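Local coordinates for acyl-coa oxidase (Arabidopsis thaliana, PDB 1W07), which oxidises long- and medium-chain acyl-CoAs to 2-trans-enoyl-CoAs with a bound FAD and molecular oxygen, releasing hydrogen peroxide in the peroxisomal beta-oxidation of plants, at residues 340-345 against 605-610; 24-27 against 31-34; 381-386 against 526-531; 51-56 against 410-415. The protein carries 1 engineered substitution. All blocks are in the same frame, centred on the assembly; numbering follows the deposited sequence.

Contact 1: 340-345 against 605-610; sequences SAYAFR and DAFNYT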
loop_
_atom_site.group_PDB
_atom_site.type_symbol
_atom_site.label_atom_id
_atom_site.label_comp_id
_atom_site.label_asym_id
_atom_site.label_seq_id
_atom_site.Cartn_x
_atom_site.Cartn_y
_atom_site.Cartn_z
ATOM N N SER B 340 3.521 -17.740 -0.248
ATOM C CA SER B 340 3.072 -17.210 -1.543
ATOM C C SER B 340 4.243 -16.962 -2.483
ATOM O O SER B 340 4.108 -17.105 -3.699
ATOM C CB SER B 340 2.296 -15.896 -1.368
ATOM O OG SER B 340 1.072 -16.061 -0.665
ATOM N N ALA B 341 5.383 -16.562 -1.932
ATOM C CA ALA B 341 6.558 -16.334 -2.768
ATOM C C ALA B 341 6.910 -17.647 -3.469
ATOM O O ALA B 341 7.084 -17.674 -4.683
ATOM C CB ALA B 341 7.736 -15.843 -1.918
ATOM N N TYR B 342 7.005 -18.743 -2.718
ATOM C CA TYR B 342 7.318 -20.027 -3.347
ATOM C C TYR B 342 6.167 -20.480 -4.256
ATOM O O TYR B 342 6.383 -20.998 -5.351
ATOM C CB TYR B 342 7.596 -21.088 -2.286
ATOM C CG TYR B 342 8.987 -21.002 -1.675
ATOM C CD1 TYR B 342 9.314 -19.996 -0.767
ATOM C CD2 TYR B 342 9.972 -21.929 -2.007
ATOM C CE1 TYR B 342 10.591 -19.919 -0.194
ATOM C CE2 TYR B 342 11.252 -21.865 -1.457
ATOM C CZ TYR B 342 11.557 -20.858 -0.547
ATOM O OH TYR B 342 12.812 -20.790 0.012
ATOM N N ALA B 343 4.938 -20.278 -3.801
ATOM C CA ALA B 343 3.790 -20.652 -4.599
ATOM C C ALA B 343 3.817 -19.954 -5.969
ATOM O O ALA B 343 3.572 -20.592 -7.000
ATOM C CB ALA B 343 2.512 -20.319 -3.853
ATOM N N PHE B 344 4.121 -18.656 -5.986
ATOM C CA PHE B 344 4.167 -17.887 -7.235
ATOM C C PHE B 344 5.372 -18.268 -8.075
ATOM O O PHE B 344 5.334 -18.206 -9.302
ATOM C CB PHE B 344 4.179 -16.382 -6.959
ATOM C CG PHE B 344 2.946 -15.875 -6.256
ATOM C CD1 PHE B 344 1.797 -16.663 -6.146
ATOM C CD2 PHE B 344 2.930 -14.587 -5.731
ATOM C CE1 PHE B 344 0.652 -16.166 -5.520
ATOM C CE2 PHE B 344 1.804 -14.082 -5.114
ATOM C CZ PHE B 344 0.655 -14.873 -5.004
ATOM N N ARG B 345 6.454 -18.665 -7.420
ATOM C CA ARG B 345 7.652 -19.116 -8.134
ATOM C C ARG B 345 7.304 -20.409 -8.931
ATOM O O ARG B 345 7.583 -20.522 -10.129
ATOM C CB ARG B 345 8.745 -19.415 -7.099
ATOM C CG ARG B 345 10.128 -19.643 -7.661
ATOM C CD ARG B 345 10.640 -18.360 -8.261
ATOM N NE ARG B 345 12.071 -18.414 -8.501
ATOM C CZ ARG B 345 12.804 -17.347 -8.798
ATOM N NH1 ARG B 345 12.235 -16.146 -8.884
ATOM N NH2 ARG B 345 14.104 -17.480 -9.014
ATOM N N ASP B 605 16.950 -17.155 3.046
ATOM C CA ASP B 605 18.356 -17.148 2.633
ATOM C C ASP B 605 18.427 -17.944 1.335
ATOM O O ASP B 605 19.314 -17.735 0.505
ATOM C CB ASP B 605 19.268 -17.820 3.670
ATOM C CG ASP B 605 19.409 -17.022 4.956
ATOM O OD1 ASP B 605 19.301 -15.775 4.934
ATOM O OD2 ASP B 605 19.664 -17.666 6.008
ATOM N N ALA B 606 17.486 -18.867 1.159
ATOM C CA ALA B 606 17.449 -19.686 -0.052
ATOM C C ALA B 606 17.342 -18.828 -1.314
ATOM O O ALA B 606 17.669 -19.285 -2.412
ATOM C CB ALA B 606 16.287 -20.667 0.023
ATOM N N PHE B 607 16.873 -17.591 -1.158
ATOM C CA PHE B 607 16.723 -16.662 -2.287
ATOM C C PHE B 607 18.110 -16.277 -2.799
ATOM O O PHE B 607 18.274 -15.880 -3.956
ATOM C CB PHE B 607 15.969 -15.403 -1.828
ATOM C CG PHE B 607 14.592 -15.683 -1.266
ATOM C CD1 PHE B 607 13.998 -14.808 -0.359
ATOM C CD2 PHE B 607 13.881 -16.817 -1.662
ATOM C CE1 PHE B 607 12.707 -15.064 0.148
ATOM C CE2 PHE B 607 12.600 -17.083 -1.166
ATOM C CZ PHE B 607 12.012 -16.201 -0.257
ATOM N N ASN B 608 19.101 -16.392 -1.917
ATOM C CA ASN B 608 20.481 -16.085 -2.268
ATOM C C ASN B 608 20.725 -14.640 -2.714
ATOM O O ASN B 608 21.560 -14.379 -3.584
ATOM C CB ASN B 608 20.964 -17.047 -3.355
ATOM C CG ASN B 608 22.455 -17.044 -3.491
ATOM O OD1 ASN B 608 23.166 -17.158 -2.498
ATOM N ND2 ASN B 608 22.947 -16.915 -4.718
ATOM N N TYR B 609 20.001 -13.704 -2.113
ATOM C CA TYR B 609 20.134 -12.289 -2.451
ATOM C C TYR B 609 21.341 -11.650 -1.777
ATOM O O TYR B 609 21.622 -11.932 -0.609
ATOM C CB TYR B 609 18.867 -11.532 -2.024
ATOM C CG TYR B 609 17.644 -11.820 -2.862
ATOM C CD1 TYR B 609 16.374 -11.834 -2.288
ATOM C CD2 TYR B 609 17.748 -12.054 -4.240
ATOM C CE1 TYR B 609 15.227 -12.074 -3.062
ATOM C CE2 TYR B 609 16.597 -12.297 -5.024
ATOM C CZ TYR B 609 15.343 -12.303 -4.419
ATOM O OH TYR B 609 14.189 -12.514 -5.158
ATOM N N THR B 610 22.049 -10.791 -2.507
ATOM C CA THR B 610 23.209 -10.094 -1.950
ATOM C C THR B 610 22.649 -8.875 -1.211
ATOM O O THR B 610 21.515 -8.458 -1.471
ATOM C CB THR B 610 24.151 -9.548 -3.055
ATOM O OG1 THR B 610 23.451 -8.555 -3.818
ATOM C CG2 THR B 610 24.641 -10.677 -3.986
#
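The hydroxyl of Tyr342 comes up against the methyl of Ala606, OH 3.5 Å from CB, and hydrogen-bonds to the carbonyl oxygen of Leu603, three residues before Ala606 in helix 600-605. That bond satisfies the buried phenol and probably helps to hold the ring in place. Phe607 meets the same ring at CE1, beside the hydroxyl-bearing carbon: Tyr342 CE1 lies 3.6 Å from Phe607 CE2, close to the plane of the phenylalanine ring and so at its edge. The two ring planes make an angle of 41° with centroids 5.8 Å apart, an oblique aromatic pair. Tyr342 gets there with CG anti to its carbonyl carbon (chi1 -79°), which swings the ring off the side of helix 328-363. The contact thus ties a long helix of the C-alpha1 domain to the loop behind helix 600-605 in the C-terminal helical domain. A type I turn from Asp605 to Asn608 shapes that loop, closed by Asn608 N to Asp605 O at 2.8 Å. Replacing Tyr342 by leucine would probably leave the Leu603 carbonyl without its donor and open a gap beside Ala606 and the edge of Phe607. Leu552 and Leu555 of helix 548-566, together with Phe535 of helix 516-538, also pack against Tyr342, while Phe607 rests on Ser297 and Cys301 of helix 278-309.

Contact 2: 24-27 against 31-34; sequences VWAG and AFEV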
loop_
_atom_site.group_PDB
_atom_site.type_symbol
_atom_site.label_atom_id
_atom_site.label_comp_id
_atom_site.label_asym_id
_atom_site.label_seq_id
_atom_site.Cartn_x
_atom_site.Cartn_y
_atom_site.Cartn_z
ATOM N N VAL B 24 16.403 -25.121 -5.716
ATOM C CA VAL B 24 14.973 -25.215 -5.979
ATOM C C VAL B 24 14.449 -23.850 -6.440
ATOM O O VAL B 24 13.720 -23.753 -7.428
ATOM C CB VAL B 24 14.189 -25.624 -4.701
ATOM C CG1 VAL B 24 12.693 -25.575 -4.969
ATOM C CG2 VAL B 24 14.610 -27.017 -4.239
ATOM N N TRP B 25 14.830 -22.800 -5.718
ATOM C CA TRP B 25 14.386 -21.439 -6.027
ATOM C C TRP B 25 14.869 -20.971 -7.398
ATOM O O TRP B 25 14.115 -20.350 -8.150
ATOM C CB TRP B 25 14.860 -20.460 -4.935
ATOM C CG TRP B 25 14.396 -19.037 -5.138
ATOM C CD1 TRP B 25 15.112 -17.996 -5.659
ATOM C CD2 TRP B 25 13.078 -18.529 -4.876
ATOM N NE1 TRP B 25 14.315 -16.870 -5.741
ATOM C CE2 TRP B 25 13.065 -17.174 -5.266
ATOM C CE3 TRP B 25 11.908 -19.093 -4.349
ATOM C CZ2 TRP B 25 11.923 -16.369 -5.149
ATOM C CZ3 TRP B 25 10.776 -18.299 -4.233
ATOM C CH2 TRP B 25 10.794 -16.946 -4.634
ATOM N N ALA B 26 16.123 -21.282 -7.712
ATOM C CA ALA B 26 16.726 -20.903 -8.980
ATOM C C ALA B 26 16.111 -21.684 -10.130
ATOM O O ALA B 26 16.063 -21.202 -11.262
ATOM C CB ALA B 26 18.236 -21.143 -8.937
ATOM N N GLY B 27 15.645 -22.894 -9.840
ATOM C CA GLY B 27 15.042 -23.713 -10.874
ATOM C C GLY B 27 15.974 -24.798 -11.385
ATOM O O GLY B 27 15.513 -25.819 -11.893
ATOM N N ALA B 31 20.966 -22.285 -13.689
ATOM C CA ALA B 31 20.355 -20.991 -13.446
ATOM C C ALA B 31 20.963 -20.382 -12.184
ATOM O O ALA B 31 21.372 -19.219 -12.176
ATOM C CB ALA B 31 18.830 -21.147 -13.300
ATOM N N PHE B 32 21.045 -21.185 -11.124
ATOM C CA PHE B 32 21.595 -20.717 -9.860
ATOM C C PHE B 32 23.019 -20.195 -10.002
ATOM O O PHE B 32 23.352 -19.116 -9.485
ATOM C CB PHE B 32 21.595 -21.840 -8.827
ATOM C CG PHE B 32 22.353 -21.505 -7.573
ATOM C CD1 PHE B 32 21.825 -20.618 -6.632
ATOM C CD2 PHE B 32 23.615 -22.039 -7.353
ATOM C CE1 PHE B 32 22.552 -20.270 -5.487
ATOM C CE2 PHE B 32 24.351 -21.699 -6.217
ATOM C CZ PHE B 32 23.823 -20.814 -5.282
ATOM N N GLU B 33 23.857 -20.968 -10.689
ATOM C CA GLU B 33 25.262 -20.616 -10.890
ATOM C C GLU B 33 25.450 -19.326 -11.676
ATOM O O GLU B 33 26.245 -18.471 -11.299
ATOM C CB GLU B 33 25.990 -21.764 -11.607
ATOM C CG GLU B 33 26.253 -22.979 -10.726
ATOM C CD GLU B 33 27.087 -24.033 -11.415
ATOM O OE1 GLU B 33 27.470 -25.021 -10.747
ATOM O OE2 GLU B 33 27.350 -23.891 -12.632
ATOM N N VAL B 34 24.728 -19.198 -12.779
ATOM C CA VAL B 34 24.841 -18.013 -13.607
ATOM C C VAL B 34 24.347 -16.778 -12.853
ATOM O O VAL B 34 24.936 -15.700 -12.938
ATOM C CB VAL B 34 24.036 -18.173 -14.918
ATOM C CG1 VAL B 34 24.171 -16.931 -15.761
ATOM C CG2 VAL B 34 24.549 -19.381 -15.693
#
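With CG anti to the backbone N (chi1 170°), the Phe32 ring turns toward helix 18-26 with its edge to the Ala26 methyl, while the backbone itself brings CB up to that methyl. The two CB atoms are 3.4 Å apart, a tight apolar touch, and the methyl lies near the plane of the phenyl ring. Ala31 adds a second point of contact: its CB sits 3.4 Å from the carbonyl oxygen of Ala26, while the two alanine methyls stand farther apart, at 4.4 Å. Small side chains thus allow the backbones to come close, with the CA atoms of Ala26 and Phe32 only 5.0 Å apart. This is a tight corner between two consecutive helices, 18-26 and 29-43, in the N-terminal domain. Gly27 ends the first helix at a positive phi of 102°, where a CB would collide with that same Ala26 carbonyl. On the far side of the turn, Ala31 N is hydrogen-bonded to Ser28 OG. No hydrogen bond crosses between the segments, so apolar contact and chain connectivity hold the corner. The Phe32 side chain also touches Lys22 and Ile23 of helix 18-26; beyond the corner, Trp25 packs on Ser293 and Ser297 of helix 278-309, and Val34 on Glu84 and Glu85 of helix 83-93.

Contact 3: 381-386 against 526-531; sequences KSLTTT and HCQLIV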
loop_
_atom_site.group_PDB
_atom_site.type_symbol
_atom_site.label_atom_id
_atom_site.label_comp_id
_atom_site.label_asym_id
_atom_site.label_seq_id
_atom_site.Cartn_x
_atom_site.Cartn_y
_atom_site.Cartn_z
ATOM N N LYS B 381 -1.712 -13.377 -13.834
ATOM C CA LYS B 381 -1.010 -12.096 -13.852
ATOM C C LYS B 381 -1.705 -11.191 -12.840
ATOM O O LYS B 381 -1.053 -10.526 -12.036
ATOM C CB LYS B 381 -1.048 -11.475 -15.263
ATOM C CG LYS B 381 -0.320 -10.139 -15.401
ATOM C CD LYS B 381 -1.182 -8.984 -14.925
ATOM C CE LYS B 381 -0.503 -7.643 -15.131
ATOM N NZ LYS B 381 -1.344 -6.527 -14.620
ATOM N N SER B 382 -3.035 -11.187 -12.866
ATOM C CA SER B 382 -3.839 -10.378 -11.939
ATOM C C SER B 382 -3.692 -10.825 -10.493
ATOM O O SER B 382 -3.481 -10.015 -9.589
ATOM C CB SER B 382 -5.324 -10.467 -12.311
ATOM O OG SER B 382 -6.093 -9.642 -11.472
ATOM N N LEU B 383 -3.833 -12.126 -10.278
ATOM C CA LEU B 383 -3.746 -12.669 -8.937
ATOM C C LEU B 383 -2.402 -12.422 -8.257
ATOM O O LEU B 383 -2.349 -11.872 -7.166
ATOM C CB LEU B 383 -4.044 -14.172 -8.959
ATOM C CG LEU B 383 -4.299 -14.805 -7.582
ATOM C CD1 LEU B 383 -5.752 -14.572 -7.196
ATOM C CD2 LEU B 383 -4.007 -16.297 -7.618
ATOM N N THR B 384 -1.316 -12.818 -8.911
ATOM C CA THR B 384 0.028 -12.667 -8.350
ATOM C C THR B 384 0.479 -11.227 -8.142
ATOM O O THR B 384 1.110 -10.916 -7.119
ATOM C CB THR B 384 1.085 -13.409 -9.198
ATOM O OG1 THR B 384 1.159 -12.831 -10.513
ATOM C CG2 THR B 384 0.703 -14.880 -9.337
ATOM N N THR B 385 0.172 -10.339 -9.094
ATOM C CA THR B 385 0.593 -8.947 -8.952
ATOM C C THR B 385 -0.133 -8.274 -7.815
ATOM O O THR B 385 0.464 -7.521 -7.056
ATOM C CB THR B 385 0.372 -8.128 -10.240
ATOM O OG1 THR B 385 -0.994 -8.223 -10.651
ATOM C CG2 THR B 385 1.265 -8.637 -11.340
ATOM N N THR B 386 -1.432 -8.529 -7.705
ATOM C CA THR B 386 -2.235 -7.952 -6.638
ATOM C C THR B 386 -1.700 -8.477 -5.309
ATOM O O THR B 386 -1.404 -7.702 -4.394
ATOM C CB THR B 386 -3.729 -8.348 -6.821
ATOM O OG1 THR B 386 -4.223 -7.720 -8.011
ATOM C CG2 THR B 386 -4.575 -7.929 -5.606
ATOM N N HIS B 526 -11.008 -19.263 -9.008
ATOM C CA HIS B 526 -10.491 -20.176 -10.018
ATOM C C HIS B 526 -8.969 -20.063 -10.099
ATOM O O HIS B 526 -8.261 -21.063 -10.071
ATOM C CB HIS B 526 -11.095 -19.853 -11.378
ATOM C CG HIS B 526 -10.533 -20.677 -12.493
ATOM N ND1 HIS B 526 -10.794 -22.023 -12.633
ATOM C CD2 HIS B 526 -9.735 -20.340 -13.534
ATOM C CE1 HIS B 526 -10.182 -22.478 -13.711
ATOM N NE2 HIS B 526 -9.535 -21.476 -14.276
ATOM N N CYS B 527 -8.460 -18.838 -10.189
ATOM C CA CYS B 527 -7.013 -18.611 -10.250
ATOM C C CYS B 527 -6.286 -19.134 -9.014
ATOM O O CYS B 527 -5.161 -19.632 -9.129
ATOM C CB CYS B 527 -6.708 -17.127 -10.405
ATOM S SG CYS B 527 -7.321 -16.464 -11.940
ATOM N N GLN B 528 -6.907 -19.015 -7.838
ATOM C CA GLN B 528 -6.278 -19.496 -6.606
ATOM C C GLN B 528 -6.179 -21.014 -6.639
ATOM O O GLN B 528 -5.177 -21.588 -6.209
ATOM C CB GLN B 528 -7.070 -19.030 -5.372
ATOM C CG GLN B 528 -7.000 -17.515 -5.151
ATOM C CD GLN B 528 -7.915 -17.015 -4.042
ATOM O OE1 GLN B 528 -8.948 -17.621 -3.745
ATOM N NE2 GLN B 528 -7.566 -15.873 -3.460
ATOM N N LEU B 529 -7.225 -21.661 -7.144
ATOM C CA LEU B 529 -7.230 -23.120 -7.261
ATOM C C LEU B 529 -6.031 -23.530 -8.117
ATOM O O LEU B 529 -5.314 -24.463 -7.778
ATOM C CB LEU B 529 -8.518 -23.591 -7.932
ATOM C CG LEU B 529 -8.532 -25.023 -8.479
ATOM C CD1 LEU B 529 -8.350 -26.050 -7.358
ATOM C CD2 LEU B 529 -9.849 -25.242 -9.205
ATOM N N ILE B 530 -5.817 -22.824 -9.229
ATOM C CA ILE B 530 -4.695 -23.129 -10.110
ATOM C C ILE B 530 -3.350 -23.041 -9.354
ATOM O O ILE B 530 -2.497 -23.929 -9.473
ATOM C CB ILE B 530 -4.685 -22.162 -11.318
ATOM C CG1 ILE B 530 -5.921 -22.414 -12.199
ATOM C CG2 ILE B 530 -3.404 -22.323 -12.113
ATOM C CD1 ILE B 530 -6.062 -21.461 -13.396
ATOM N N VAL B 531 -3.152 -21.974 -8.581
ATOM C CA VAL B 531 -1.910 -21.807 -7.841
ATOM C C VAL B 531 -1.757 -22.949 -6.834
ATOM O O VAL B 531 -0.692 -23.556 -6.712
ATOM C CB VAL B 531 -1.887 -20.435 -7.103
ATOM C CG1 VAL B 531 -0.568 -20.266 -6.362
ATOM C CG2 VAL B 531 -2.071 -19.290 -8.102
#
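Leu383 carries the whole contact, its forked end meeting three residues on one side of helix 526-531. Its CD2 branch meets Val531 CG2 tip to tip at 3.6 Å, and lies 4.0 Å from Cys527 CB. The other branch, CD1, lies 3.8 Å from Gln528 CG, where the two side chains cross at about a right angle. Leucine CG is anti to the backbone N (chi1 -167°), which directs the branches across to the neighbouring helix. Cys527, Gln528 and Val531 are spaced i, i+1 and i+4, so the leucine end rests on successive turns. The helical segments cross at -79° with axes 10.0 Å apart, a nearly perpendicular packing that joins the C-alpha1 and C-terminal helical domains.

In the next shell, threonines on the leucine's own helix turn their hydroxyls back to its backbone. Thr385 OG1 donates to Lys381 O at 2.7 Å, and Thr386 OG1 to Ser382 O at 2.9 Å; the latter oxygen also takes Thr386 N, from the opposite face of its plane. Lys381 NZ grips the carbonyls of Ala420, Tyr423 and Gly425 and the side-chain oxygen of Asn427, which probably helps to shape the loop bearing Glu424, the inferred proton acceptor. Across the interface itself no hydrogen bond forms: hydrophobic burial and shape join the helices, while the amide oxygen of Gln528 turns to Arg490 and the Lys381 ammonium to the loop carbonyls.

Contact 4: 51-56 against 410-415; sequences SNRARL and LPELFA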
loop_
_atom_site.group_PDB
_atom_site.type_symbol
_atom_site.label_atom_id
_atom_site.label_comp_id
_atom_site.label_asym_id
_atom_site.label_seq_id
_atom_site.Cartn_x
_atom_site.Cartn_y
_atom_site.Cartn_z
ATOM N N SER B 51 22.240 2.571 -3.313
ATOM C CA SER B 51 21.728 2.869 -1.969
ATOM C C SER B 51 21.619 4.379 -1.748
ATOM O O SER B 51 21.048 4.827 -0.752
ATOM C CB SER B 51 22.641 2.258 -0.895
ATOM O OG SER B 51 23.933 2.840 -0.918
ATOM N N ASN B 52 22.161 5.156 -2.685
ATOM C CA ASN B 52 22.146 6.620 -2.609
ATOM C C ASN B 52 21.111 7.190 -3.584
ATOM O O ASN B 52 20.971 8.406 -3.739
ATOM C CB ASN B 52 23.537 7.166 -2.965
ATOM C CG ASN B 52 23.852 7.050 -4.455
ATOM O OD1 ASN B 52 23.538 6.043 -5.088
ATOM N ND2 ASN B 52 24.491 8.078 -5.012
ATOM N N ARG B 53 20.382 6.281 -4.220
ATOM C CA ARG B 53 19.383 6.620 -5.216
ATOM C C ARG B 53 18.359 7.661 -4.754
ATOM O O ARG B 53 17.964 8.533 -5.532
ATOM C CB ARG B 53 18.690 5.334 -5.666
ATOM C CG ARG B 53 17.831 5.463 -6.891
ATOM C CD ARG B 53 17.114 4.151 -7.146
ATOM N NE ARG B 53 17.949 3.161 -7.805
ATOM C CZ ARG B 53 17.660 1.863 -7.862
ATOM N NH1 ARG B 53 16.564 1.406 -7.278
ATOM N NH2 ARG B 53 18.450 1.028 -8.527
ATOM N N ALA B 54 17.944 7.579 -3.492
ATOM C CA ALA B 54 16.974 8.520 -2.942
ATOM C C ALA B 54 17.567 9.899 -2.643
ATOM O O ALA B 54 16.837 10.830 -2.319
ATOM C CB ALA B 54 16.340 7.943 -1.676
ATOM N N ARG B 55 18.881 10.038 -2.749
ATOM C CA ARG B 55 19.511 11.326 -2.491
ATOM C C ARG B 55 19.831 12.079 -3.798
ATOM O O ARG B 55 20.518 13.099 -3.794
ATOM C CB ARG B 55 20.788 11.124 -1.666
ATOM C CG ARG B 55 20.539 10.674 -0.225
ATOM C CD ARG B 55 21.830 10.708 0.572
ATOM N NE ARG B 55 22.709 9.605 0.214
ATOM C CZ ARG B 55 22.602 8.379 0.715
ATOM N NH1 ARG B 55 21.652 8.101 1.600
ATOM N NH2 ARG B 55 23.443 7.430 0.327
ATOM N N LEU B 56 19.315 11.590 -4.919
ATOM C CA LEU B 56 19.581 12.220 -6.210
ATOM C C LEU B 56 18.374 12.987 -6.729
ATOM O O LEU B 56 17.238 12.603 -6.457
ATOM C CB LEU B 56 19.998 11.147 -7.231
ATOM C CG LEU B 56 21.265 10.322 -6.925
ATOM C CD1 LEU B 56 21.330 9.131 -7.875
ATOM C CD2 LEU B 56 22.522 11.194 -7.049
ATOM N N LEU B 410 12.081 -1.267 1.615
ATOM C CA LEU B 410 10.684 -1.601 1.338
ATOM C C LEU B 410 9.837 -0.523 0.665
ATOM O O LEU B 410 9.038 -0.833 -0.214
ATOM C CB LEU B 410 10.014 -2.095 2.635
ATOM C CG LEU B 410 10.631 -3.431 3.121
ATOM C CD1 LEU B 410 10.176 -3.796 4.539
ATOM C CD2 LEU B 410 10.236 -4.516 2.142
ATOM N N PRO B 411 9.996 0.749 1.077
ATOM C CA PRO B 411 9.215 1.840 0.456
ATOM C C PRO B 411 9.449 1.890 -1.057
ATOM O O PRO B 411 8.501 1.911 -1.849
ATOM C CB PRO B 411 9.754 3.083 1.164
ATOM C CG PRO B 411 10.124 2.565 2.535
ATOM C CD PRO B 411 10.774 1.233 2.225
ATOM N N GLU B 412 10.711 1.902 -1.477
ATOM C CA GLU B 412 10.981 1.950 -2.902
ATOM C C GLU B 412 10.509 0.677 -3.619
ATOM O O GLU B 412 9.976 0.747 -4.732
ATOM C CB GLU B 412 12.473 2.169 -3.169
ATOM C CG GLU B 412 12.763 2.372 -4.659
ATOM C CD GLU B 412 14.244 2.398 -4.980
ATOM O OE1 GLU B 412 15.009 1.637 -4.349
ATOM O OE2 GLU B 412 14.642 3.153 -5.887
ATOM N N LEU B 413 10.689 -0.485 -2.995
ATOM C CA LEU B 413 10.284 -1.726 -3.632
ATOM C C LEU B 413 8.784 -1.736 -3.957
ATOM O O LEU B 413 8.366 -2.185 -5.028
ATOM C CB LEU B 413 10.651 -2.913 -2.739
ATOM C CG LEU B 413 10.316 -4.306 -3.302
ATOM C CD1 LEU B 413 11.076 -4.536 -4.611
ATOM C CD2 LEU B 413 10.662 -5.379 -2.268
ATOM N N PHE B 414 7.974 -1.232 -3.037
ATOM C CA PHE B 414 6.536 -1.169 -3.240
ATOM C C PHE B 414 6.213 -0.222 -4.393
ATOM O O PHE B 414 5.461 -0.560 -5.323
ATOM C CB PHE B 414 5.846 -0.665 -1.969
ATOM C CG PHE B 414 4.346 -0.525 -2.106
ATOM C CD1 PHE B 414 3.532 -1.649 -2.217
ATOM C CD2 PHE B 414 3.754 0.728 -2.146
ATOM C CE1 PHE B 414 2.154 -1.537 -2.368
ATOM C CE2 PHE B 414 2.360 0.860 -2.297
ATOM C CZ PHE B 414 1.560 -0.274 -2.409
ATOM N N ALA B 415 6.781 0.973 -4.337
ATOM C CA ALA B 415 6.532 1.966 -5.375
ATOM C C ALA B 415 6.984 1.468 -6.751
ATOM O O ALA B 415 6.265 1.627 -7.736
ATOM C CB ALA B 415 7.244 3.271 -5.010
#
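One salt bridge joins Arg53 to Glu412: NH1 donates to OE2 at 2.9 Å, almost straight, with an N-H...O angle of 175°. The acceptor lies in the guanidinium plane, at its edge, but the nitrogen comes to OE2 from above the carboxylate plane. The guanidinium and carboxylate planes stand 58° apart, and OE1 is left farther away, 3.3 Å from NH1. A bend at chi3 (-80°) turns the otherwise extended arginine so that NH1 meets the glutamate end.

Further hydrogen bonds hold both partners. Arg53 NH2 reaches Asp94 O and Gln95 OE1, while Glu412 OE2 also takes the backbone N of Ala233. By packing, Trp406 lies against both Ala54 and Glu412. The bridge links the N-terminal domain to helix 410-417, whose Ala415 O is hydrogen-bonded to Tyr404 of the second subunit.

An alanine in place of Arg53 would probably leave the buried Glu412 carboxylate without its counter-charge and the Asp94 carbonyl without that donor. Buried as the pair is, each charge is likely to stabilise the other, and the position of Glu412 in the first turn of its helix may further favour an ionised carboxylate.

In the fold
Contacts 1 and 2 adjoin, with centres 11 Å apart: Arg345 NE probably donates to Trp25 O at 2.8 Å, and Phe607 CD2 lies 3.7 Å from Trp25 CE2, so the N-terminal helical corner sits directly on the 340-345/605-610 pair. Contact 3, nested along the chain within the loop that contact 1 closes, touches it where Ala343 CB packs 4.0 Å from Val531 CG1, and the consecutive helices 328-363 and 370-398 connect the two. Contact 4 touches none of the others; its nearest atoms are about 7 Å from contact 3 and about 8 Å from contact 1. The Glu412 side chain is about 13 Å from a bound FAD, so contact 4 lies outside the flavin pocket.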